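Local coordinates for CRISPR-associated protein, Cse1 family (Acidimicrobium ferrooxidans, PDB 4H3T) that probably acts as the large Cse1 subunit of the type I-E CRISPR surveillance complex Cascade, which uses a guide RNA to recognise invading DNA, at residues A[364-369]-A[378-383]; A[197-202]-A[315-320]; A[50-55]-A[161-166]. The protein carries 1 engineered substitution. All blocks are in the same frame, centred on the assembly; numbering follows the deposited sequence.

Contact 1: residues A[364-369]-A[378-383]; sequences VTSAKF and DLAYDR
Val364, Ser366 and Lys368 lie opposite Asp382, Ala380 and Asp378 on the two arms of a beta hairpin, whose segment axes run antiparallel at 175° and approach to 4.6 Å. The pairing is a clear case of how hydrogen-bonded and non-hydrogen-bonded pairs take turns along an antiparallel strand pair. Each of the three hydrogen-bonded pairs carries two backbone bonds. In the middle one, Ser366 N reaches Ala380 O at 2.9 Å and Ala380 N returns to Ser366 O at 2.8 Å. Between them, Thr365 pairs with Tyr381 and Ala367 with Leu379 with no N-H...O bonds between the partners; there CA-H groups turn to the carbonyls, and Thr365 CA sits 3.1 Å from Ala380 O.

On the sheet face bearing these two non-hydrogen-bonded pairs, Leu379 reaches across with its CD1 branch. A chi1 of -172° sets its CG trans to N, and CD1 leans over the strand gap to lie 3.5 Å from Ser366 O and 4.1 Å from Ala367 CB. Further along, the methyl CG2 of Thr365 meets the Tyr381 ring at its edge, 4.3 Å from CD1 of that ring. The opposite face is more polar. Ser366 OG passes 3.3 Å from Ala380 CB, yet its hydrogen bond goes to Ala320 O. Lys368 and Asp378 touch through their CB atoms, while their charged ends stay apart, so any electrostatic attraction is probably modest.

Within the three-stranded antiparallel sheet, strand 359-370 is central: its other edge pairs with strand 202-206, and Thr365 shares a backbone hydrogen bond with Phe202. From strand 375-387, Asp382 forms a salt bridge with Arg468 of helix 445-473, while Tyr381 packs against Pro50, near the N-terminal end of helix 52-68.

Contact 2: residues A[197-202]-A[315-320]; sequences LAWIGF and YVPLRA
A chi1 of -178° swings the Trp199 indole away from its own N and over to Pro317, while the chain of Arg319, extended from CG to NE, brings its guanidinium to Trp199 O. Together they form a proline-tryptophan CH-pi contact beside a side-on arginine grip, joining the end of helix 196-199 to the segment that leaves strand 312-317. Pro317 CG stands over one face of the indole, 3.8 Å from the centroid of the six-membered ring and 13° off its normal, and Pro317 CD lies 3.6 Å from Trp199 CZ2.

Both donors of the grip converge on one carbonyl oxygen: Arg319 NH2 is 2.8 Å and Arg319 NE 3.1 Å from Trp199 O. Two hydrogen bonds to one acceptor show how a carbonyl at a helix end can be satisfied by a side chain. The indole also has a cation-pi partner in Arg291.

Past the helix, Gly201 lets the two backbones come close, its CA lying 3.4 Å from Leu318 O in a CA-H...O contact. A water bridges the two backbones here, donating to Gly201 O at 2.8 Å and to Leu318 O at 2.6 Å.

Contact 3: residues A[50-55]-A[161-166]; sequences PTLEPA and ARWLVE
Thr51 and Glu166 supply the polar bond of this otherwise largely apolar, buried contact. Thr51 OG1 donates to Glu166 OE2 at 2.7 Å, and the carboxylate receives it on the anti lone pair, the one directed away from its other oxygen. A bend in the Glu166 chain at chi2 (-91°) turns the carboxylate toward the threonine. The same bend leaves CD of Glu166 in the plane of the Trp163 ring, at its edge. The hydroxyl gives this buried carboxylate a donor, which would be expected to stabilise its charged form.

The aromatic interaction is a CH-pi contact. Leu52 CD2 sits over one face of the Trp163 indole, 4.1 Å from the centroid of its six-membered ring and 20° off the normal, offset toward the rim. The leucine crosses the ring at about a right angle, with CD2 leading and CG behind it near CZ3.

Van der Waals packing extends from that methyl. Leu52 CD2 is also 3.7 Å from Glu166 CB and 3.7 Å from Arg162 O, so it occupies a niche formed by three residues of helix 157-170. Arg162 sends its own polar end to Trp17 O and Glu29. One turn on from Leu52, the small Ala55 allows the backbones to come near: Ala55 CB lies 4.0 Å from Glu166 CA, and Val165 CG1 is 3.8 Å from Ala55 O. Val165 continues along helix 52-68 to Leu56 and Leu59.

Taken as a whole, the arrangement is interhelical packing in the Cse1 fold: the N-terminal part of helix 52-68, together with Thr51, rests against helix 157-170 through Leu52 over the Trp163 face, Ala55 against Val165 and Glu166, and the Thr51-Glu166 hydrogen bond.

From the N terminus, contact 3 comes first, closing a span of 105 residues between helix 52-68 and helix 157-170. Contact 2 follows, bringing the C-terminal end of helix 196-199 and the residues after it together with the end of strand 312-317 across 112 residues. Contact 1 is local, a hairpin with eight residues between its segments. The three lie in series, neither nesting nor crossing, yet they meet in space. Phe202 of contact 2 packs on Pro54 of contact 3, Glu53 of contact 3 salt-bridges Arg383 of contact 1, and Ser366 of contact 1 hydrogen-bonds Ala320 O of contact 2. The three-stranded sheet is thereby tied to helices 52-68 and 157-170 and to the segment after strand 312-317.

Contact 1: residues A[364-369]-A[378-383]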
# COMPACT_ATOMS: atom_id res chain seq x y z
N VAL A 364 2.98 -1.25 2.55
CA VAL A 364 2.81 -0.16 1.60
C VAL A 364 2.20 -0.66 0.33
O VAL A 364 2.71 -1.64 -0.25
CB VAL A 364 4.28 0.38 1.36
CG1 VAL A 364 4.37 1.38 0.26
CG2 VAL A 364 4.87 0.95 2.65
N THR A 365 1.21 0.03 -0.19
CA THR A 365 0.70 -0.23 -1.54
C THR A 365 0.47 1.06 -2.37
O THR A 365 0.16 2.11 -1.81
CB THR A 365 -0.64 -1.02 -1.53
OG1 THR A 365 -1.70 -0.12 -1.11
CG2 THR A 365 -0.56 -2.29 -0.65
N SER A 366 0.66 0.97 -3.70
CA SER A 366 0.27 2.06 -4.63
C SER A 366 -0.01 1.47 -5.96
O SER A 366 0.41 0.36 -6.23
CB SER A 366 1.33 3.17 -4.73
OG SER A 366 2.43 2.71 -5.46
N ALA A 367 -0.73 2.20 -6.79
CA ALA A 367 -1.14 1.73 -8.12
C ALA A 367 -0.89 2.78 -9.13
O ALA A 367 -0.91 3.97 -8.78
CB ALA A 367 -2.60 1.35 -8.11
N LYS A 368 -0.67 2.34 -10.38
CA LYS A 368 -0.49 3.17 -11.55
C LYS A 368 -1.38 2.62 -12.67
O LYS A 368 -1.41 1.39 -12.90
CB LYS A 368 0.97 3.22 -11.97
CG LYS A 368 1.31 4.47 -12.78
CD LYS A 368 2.61 4.32 -13.60
CE LYS A 368 3.85 4.81 -12.88
NZ LYS A 368 5.04 4.79 -13.78
N PHE A 369 -2.17 3.51 -13.29
CA PHE A 369 -3.12 3.18 -14.35
C PHE A 369 -2.70 3.76 -15.67
O PHE A 369 -2.08 4.82 -15.70
CB PHE A 369 -4.54 3.70 -14.03
CG PHE A 369 -5.12 3.01 -12.85
CD1 PHE A 369 -5.98 1.92 -13.02
CD2 PHE A 369 -4.77 3.38 -11.56
CE1 PHE A 369 -6.46 1.21 -11.92
CE2 PHE A 369 -5.24 2.67 -10.46
CZ PHE A 369 -6.08 1.59 -10.64
N ASP A 378 0.63 -0.88 -13.09
CA ASP A 378 1.65 -1.24 -12.12
C ASP A 378 1.09 -1.22 -10.76
O ASP A 378 0.20 -0.42 -10.47
CB ASP A 378 2.85 -0.28 -12.19
CG ASP A 378 4.16 -1.05 -12.21
OD1 ASP A 378 4.38 -1.91 -11.28
OD2 ASP A 378 4.96 -0.84 -13.16
N LEU A 379 1.57 -2.09 -9.93
CA LEU A 379 1.12 -2.14 -8.56
C LEU A 379 2.35 -2.27 -7.67
O LEU A 379 3.18 -3.14 -7.95
CB LEU A 379 0.19 -3.35 -8.40
CG LEU A 379 -0.57 -3.53 -7.08
CD1 LEU A 379 -1.59 -2.42 -6.89
CD2 LEU A 379 -1.28 -4.86 -7.10
N ALA A 380 2.57 -1.33 -6.75
CA ALA A 380 3.64 -1.41 -5.75
C ALA A 380 3.01 -2.05 -4.50
O ALA A 380 1.89 -1.68 -4.07
CB ALA A 380 4.20 -0.02 -5.43
N TYR A 381 3.67 -3.03 -3.93
CA TYR A 381 3.16 -3.78 -2.78
C TYR A 381 4.39 -4.25 -1.99
O TYR A 381 5.30 -4.78 -2.59
CB TYR A 381 2.30 -4.92 -3.28
CG TYR A 381 2.23 -6.06 -2.30
CD1 TYR A 381 1.69 -5.88 -1.03
CD2 TYR A 381 2.73 -7.31 -2.63
CE1 TYR A 381 1.74 -6.89 -0.08
CE2 TYR A 381 2.74 -8.35 -1.69
CZ TYR A 381 2.25 -8.12 -0.40
OH TYR A 381 2.25 -9.09 0.58
N ASP A 382 4.49 -3.94 -0.69
CA ASP A 382 5.69 -4.32 0.07
C ASP A 382 5.47 -4.17 1.52
O ASP A 382 4.48 -3.57 1.93
CB ASP A 382 6.89 -3.42 -0.37
CG ASP A 382 8.30 -4.07 -0.36
OD1 ASP A 382 8.52 -5.05 0.42
OD2 ASP A 382 9.18 -3.61 -1.16
N ARG A 383 6.39 -4.75 2.27
CA ARG A 383 6.46 -4.76 3.69
C ARG A 383 7.87 -4.38 4.12
O ARG A 383 8.84 -4.86 3.51
CB ARG A 383 6.08 -6.17 4.20
CG ARG A 383 4.87 -6.72 3.46
CD ARG A 383 4.28 -7.96 4.09
NE ARG A 383 3.24 -7.62 5.04
CZ ARG A 383 1.93 -7.67 4.83
NH1 ARG A 383 1.09 -7.33 5.80
NH2 ARG A 383 1.44 -8.10 3.66

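Contact 2: residues A[197-202]-A[315-320]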
# COMPACT_ATOMS: atom_id res chain seq x y z
N LEU A 197 -8.72 3.97 -2.91
CA LEU A 197 -7.51 3.26 -2.52
C LEU A 197 -6.56 3.08 -3.69
O LEU A 197 -5.35 3.00 -3.46
CB LEU A 197 -7.79 1.91 -1.84
CG LEU A 197 -8.28 1.94 -0.44
CD1 LEU A 197 -8.31 0.53 0.17
CD2 LEU A 197 -7.38 2.82 0.43
N ALA A 198 -7.09 3.02 -4.91
CA ALA A 198 -6.25 2.98 -6.12
C ALA A 198 -5.51 4.36 -6.31
O ALA A 198 -4.45 4.41 -6.90
CB ALA A 198 -7.09 2.64 -7.37
N TRP A 199 -6.12 5.46 -5.84
CA TRP A 199 -5.56 6.79 -5.91
C TRP A 199 -4.53 7.08 -4.84
O TRP A 199 -3.52 7.72 -5.12
CB TRP A 199 -6.69 7.81 -5.80
CG TRP A 199 -6.21 9.23 -5.92
CD1 TRP A 199 -5.59 9.80 -7.00
CD2 TRP A 199 -6.37 10.26 -4.94
NE1 TRP A 199 -5.32 11.11 -6.73
CE2 TRP A 199 -5.74 11.41 -5.46
CE3 TRP A 199 -6.92 10.32 -3.66
CZ2 TRP A 199 -5.63 12.60 -4.73
CZ3 TRP A 199 -6.79 11.49 -2.91
CH2 TRP A 199 -6.19 12.63 -3.47
N ILE A 200 -4.78 6.71 -3.60
CA ILE A 200 -3.83 7.07 -2.52
C ILE A 200 -2.63 6.09 -2.48
O ILE A 200 -2.71 4.93 -2.91
CB ILE A 200 -4.46 7.19 -1.10
CG1 ILE A 200 -5.08 5.88 -0.59
CG2 ILE A 200 -5.47 8.32 -1.05
CD1 ILE A 200 -5.14 5.73 0.87
N GLY A 201 -1.56 6.57 -1.89
CA GLY A 201 -0.42 5.77 -1.49
C GLY A 201 -0.73 5.26 -0.09
O GLY A 201 -0.75 6.03 0.86
N PHE A 202 -1.03 3.95 0.06
CA PHE A 202 -1.45 3.38 1.37
C PHE A 202 -0.26 2.90 2.18
O PHE A 202 0.66 2.30 1.63
CB PHE A 202 -2.39 2.25 1.12
CG PHE A 202 -2.79 1.42 2.33
CD1 PHE A 202 -3.89 1.77 3.10
CD2 PHE A 202 -2.01 0.35 2.74
CE1 PHE A 202 -4.22 1.02 4.24
CE2 PHE A 202 -2.36 -0.41 3.83
CZ PHE A 202 -3.45 -0.06 4.59
N TYR A 315 -2.56 19.44 -2.65
CA TYR A 315 -1.77 18.34 -2.15
C TYR A 315 -1.98 17.14 -2.99
O TYR A 315 -3.10 16.89 -3.42
CB TYR A 315 -2.18 18.01 -0.72
CG TYR A 315 -1.91 19.11 0.27
CD1 TYR A 315 -0.68 19.21 0.91
CD2 TYR A 315 -2.89 20.04 0.58
CE1 TYR A 315 -0.41 20.25 1.80
CE2 TYR A 315 -2.63 21.08 1.47
CZ TYR A 315 -1.39 21.18 2.08
OH TYR A 315 -1.11 22.15 2.99
N VAL A 316 -0.95 16.33 -3.13
CA VAL A 316 -1.07 15.06 -3.81
C VAL A 316 -0.58 13.98 -2.85
O VAL A 316 0.33 14.24 -2.04
CB VAL A 316 -0.37 15.01 -5.19
CG1 VAL A 316 -0.99 16.04 -6.14
CG2 VAL A 316 1.12 15.25 -5.08
N PRO A 317 -1.09 12.74 -2.97
CA PRO A 317 -0.60 11.67 -2.07
C PRO A 317 0.87 11.32 -2.31
O PRO A 317 1.30 11.26 -3.44
CB PRO A 317 -1.49 10.46 -2.43
CG PRO A 317 -2.68 11.01 -3.16
CD PRO A 317 -2.19 12.25 -3.84
N LEU A 318 1.61 11.04 -1.26
CA LEU A 318 2.95 10.46 -1.39
C LEU A 318 2.77 8.99 -1.83
O LEU A 318 1.92 8.25 -1.25
CB LEU A 318 3.68 10.49 -0.07
CG LEU A 318 4.25 11.83 0.37
CD1 LEU A 318 4.76 11.76 1.78
CD2 LEU A 318 5.35 12.29 -0.64
N ARG A 319 3.57 8.54 -2.77
CA ARG A 319 3.38 7.20 -3.36
C ARG A 319 4.65 6.42 -3.45
O ARG A 319 5.68 6.95 -3.84
CB ARG A 319 2.78 7.29 -4.76
CG ARG A 319 1.34 7.78 -4.75
CD ARG A 319 0.72 7.53 -6.10
NE ARG A 319 -0.63 8.08 -6.22
CZ ARG A 319 -0.95 9.31 -6.63
NH1 ARG A 319 0.00 10.21 -6.87
NH2 ARG A 319 -2.22 9.67 -6.73
N ALA A 320 4.57 5.17 -2.94
CA ALA A 320 5.61 4.18 -3.06
C ALA A 320 5.79 3.99 -4.55
O ALA A 320 4.80 3.84 -5.29
CB ALA A 320 5.19 2.90 -2.39
O HOH W 1 1.17 7.98 1.27
O HOH W 2 2.26 4.10 -0.91

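Contact 3: residues A[50-55]-A[161-166]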
# COMPACT_ATOMS: atom_id res chain seq x y z
N PRO A 50 -2.73 -8.59 -3.62
CA PRO A 50 -2.30 -7.48 -2.75
C PRO A 50 -3.31 -6.40 -2.42
O PRO A 50 -3.28 -5.92 -1.33
CB PRO A 50 -1.13 -6.86 -3.50
CG PRO A 50 -0.69 -7.89 -4.46
CD PRO A 50 -1.80 -8.77 -4.77
N THR A 51 -4.22 -6.11 -3.30
CA THR A 51 -5.19 -5.04 -3.06
C THR A 51 -6.21 -5.46 -2.02
O THR A 51 -6.86 -4.64 -1.40
CB THR A 51 -5.89 -4.64 -4.34
OG1 THR A 51 -6.46 -5.77 -4.92
CG2 THR A 51 -4.98 -4.01 -5.31
N LEU A 52 -6.37 -6.74 -1.81
CA LEU A 52 -7.34 -7.17 -0.83
C LEU A 52 -6.96 -6.76 0.63
O LEU A 52 -7.84 -6.58 1.47
CB LEU A 52 -7.49 -8.69 -0.88
CG LEU A 52 -8.15 -9.29 -2.17
CD1 LEU A 52 -8.11 -10.85 -2.13
CD2 LEU A 52 -9.60 -8.92 -2.22
N GLU A 53 -5.69 -6.76 0.97
CA GLU A 53 -5.31 -6.54 2.36
C GLU A 53 -5.63 -5.13 2.85
O GLU A 53 -6.32 -5.04 3.84
CB GLU A 53 -3.85 -6.94 2.60
CG GLU A 53 -3.55 -6.91 4.09
CD GLU A 53 -2.23 -7.56 4.45
OE1 GLU A 53 -1.67 -8.24 3.57
OE2 GLU A 53 -1.78 -7.43 5.61
N PRO A 54 -5.28 -4.04 2.15
CA PRO A 54 -5.68 -2.69 2.64
C PRO A 54 -7.21 -2.54 2.69
O PRO A 54 -7.79 -1.94 3.59
CB PRO A 54 -5.08 -1.74 1.57
CG PRO A 54 -4.05 -2.51 0.91
CD PRO A 54 -4.38 -3.95 0.98
N ALA A 55 -7.90 -3.13 1.72
CA ALA A 55 -9.36 -3.02 1.64
C ALA A 55 -10.04 -3.73 2.80
O ALA A 55 -10.90 -3.13 3.47
CB ALA A 55 -9.85 -3.56 0.29
N ALA A 161 -17.64 -11.81 -1.91
CA ALA A 161 -17.64 -10.80 -0.81
C ALA A 161 -16.28 -10.09 -0.73
O ALA A 161 -16.24 -8.86 -0.58
CB ALA A 161 -17.96 -11.44 0.51
N ARG A 162 -15.17 -10.85 -0.80
CA ARG A 162 -13.84 -10.24 -0.75
C ARG A 162 -13.63 -9.29 -1.92
O ARG A 162 -13.20 -8.15 -1.72
CB ARG A 162 -12.75 -11.30 -0.76
CG ARG A 162 -12.66 -12.06 0.53
CD ARG A 162 -11.44 -12.93 0.58
NE ARG A 162 -11.37 -13.96 -0.44
CZ ARG A 162 -11.70 -15.24 -0.30
NH1 ARG A 162 -12.29 -15.66 0.80
NH2 ARG A 162 -11.53 -16.08 -1.31
N TRP A 163 -13.98 -9.73 -3.14
CA TRP A 163 -13.79 -8.88 -4.30
C TRP A 163 -14.73 -7.68 -4.34
O TRP A 163 -14.37 -6.64 -4.94
CB TRP A 163 -13.88 -9.64 -5.57
CG TRP A 163 -12.71 -10.55 -5.76
CD1 TRP A 163 -12.73 -11.91 -5.85
CD2 TRP A 163 -11.36 -10.16 -5.99
NE1 TRP A 163 -11.46 -12.39 -6.10
CE2 TRP A 163 -10.59 -11.35 -6.08
CE3 TRP A 163 -10.68 -8.93 -5.94
CZ2 TRP A 163 -9.21 -11.33 -6.30
CZ3 TRP A 163 -9.32 -8.92 -6.14
CH2 TRP A 163 -8.60 -10.12 -6.27
N LEU A 164 -15.90 -7.81 -3.73
CA LEU A 164 -16.86 -6.73 -3.62
C LEU A 164 -16.29 -5.58 -2.78
O LEU A 164 -16.35 -4.44 -3.19
CB LEU A 164 -18.14 -7.28 -3.01
CG LEU A 164 -19.25 -6.36 -2.65
CD1 LEU A 164 -19.76 -5.63 -3.90
CD2 LEU A 164 -20.39 -7.14 -2.01
N VAL A 165 -15.66 -5.91 -1.63
CA VAL A 165 -15.02 -4.99 -0.75
C VAL A 165 -13.86 -4.34 -1.48
O VAL A 165 -13.72 -3.12 -1.47
CB VAL A 165 -14.58 -5.66 0.56
CG1 VAL A 165 -13.78 -4.65 1.43
CG2 VAL A 165 -15.81 -6.15 1.34
N GLU A 166 -13.11 -5.12 -2.22
CA GLU A 166 -11.99 -4.58 -2.96
C GLU A 166 -12.43 -3.67 -4.08
O GLU A 166 -11.76 -2.65 -4.31
CB GLU A 166 -11.12 -5.76 -3.50
CG GLU A 166 -9.78 -5.37 -4.16
CD GLU A 166 -9.78 -5.12 -5.65
OE1 GLU A 166 -10.88 -5.02 -6.23
OE2 GLU A 166 -8.68 -4.93 -6.23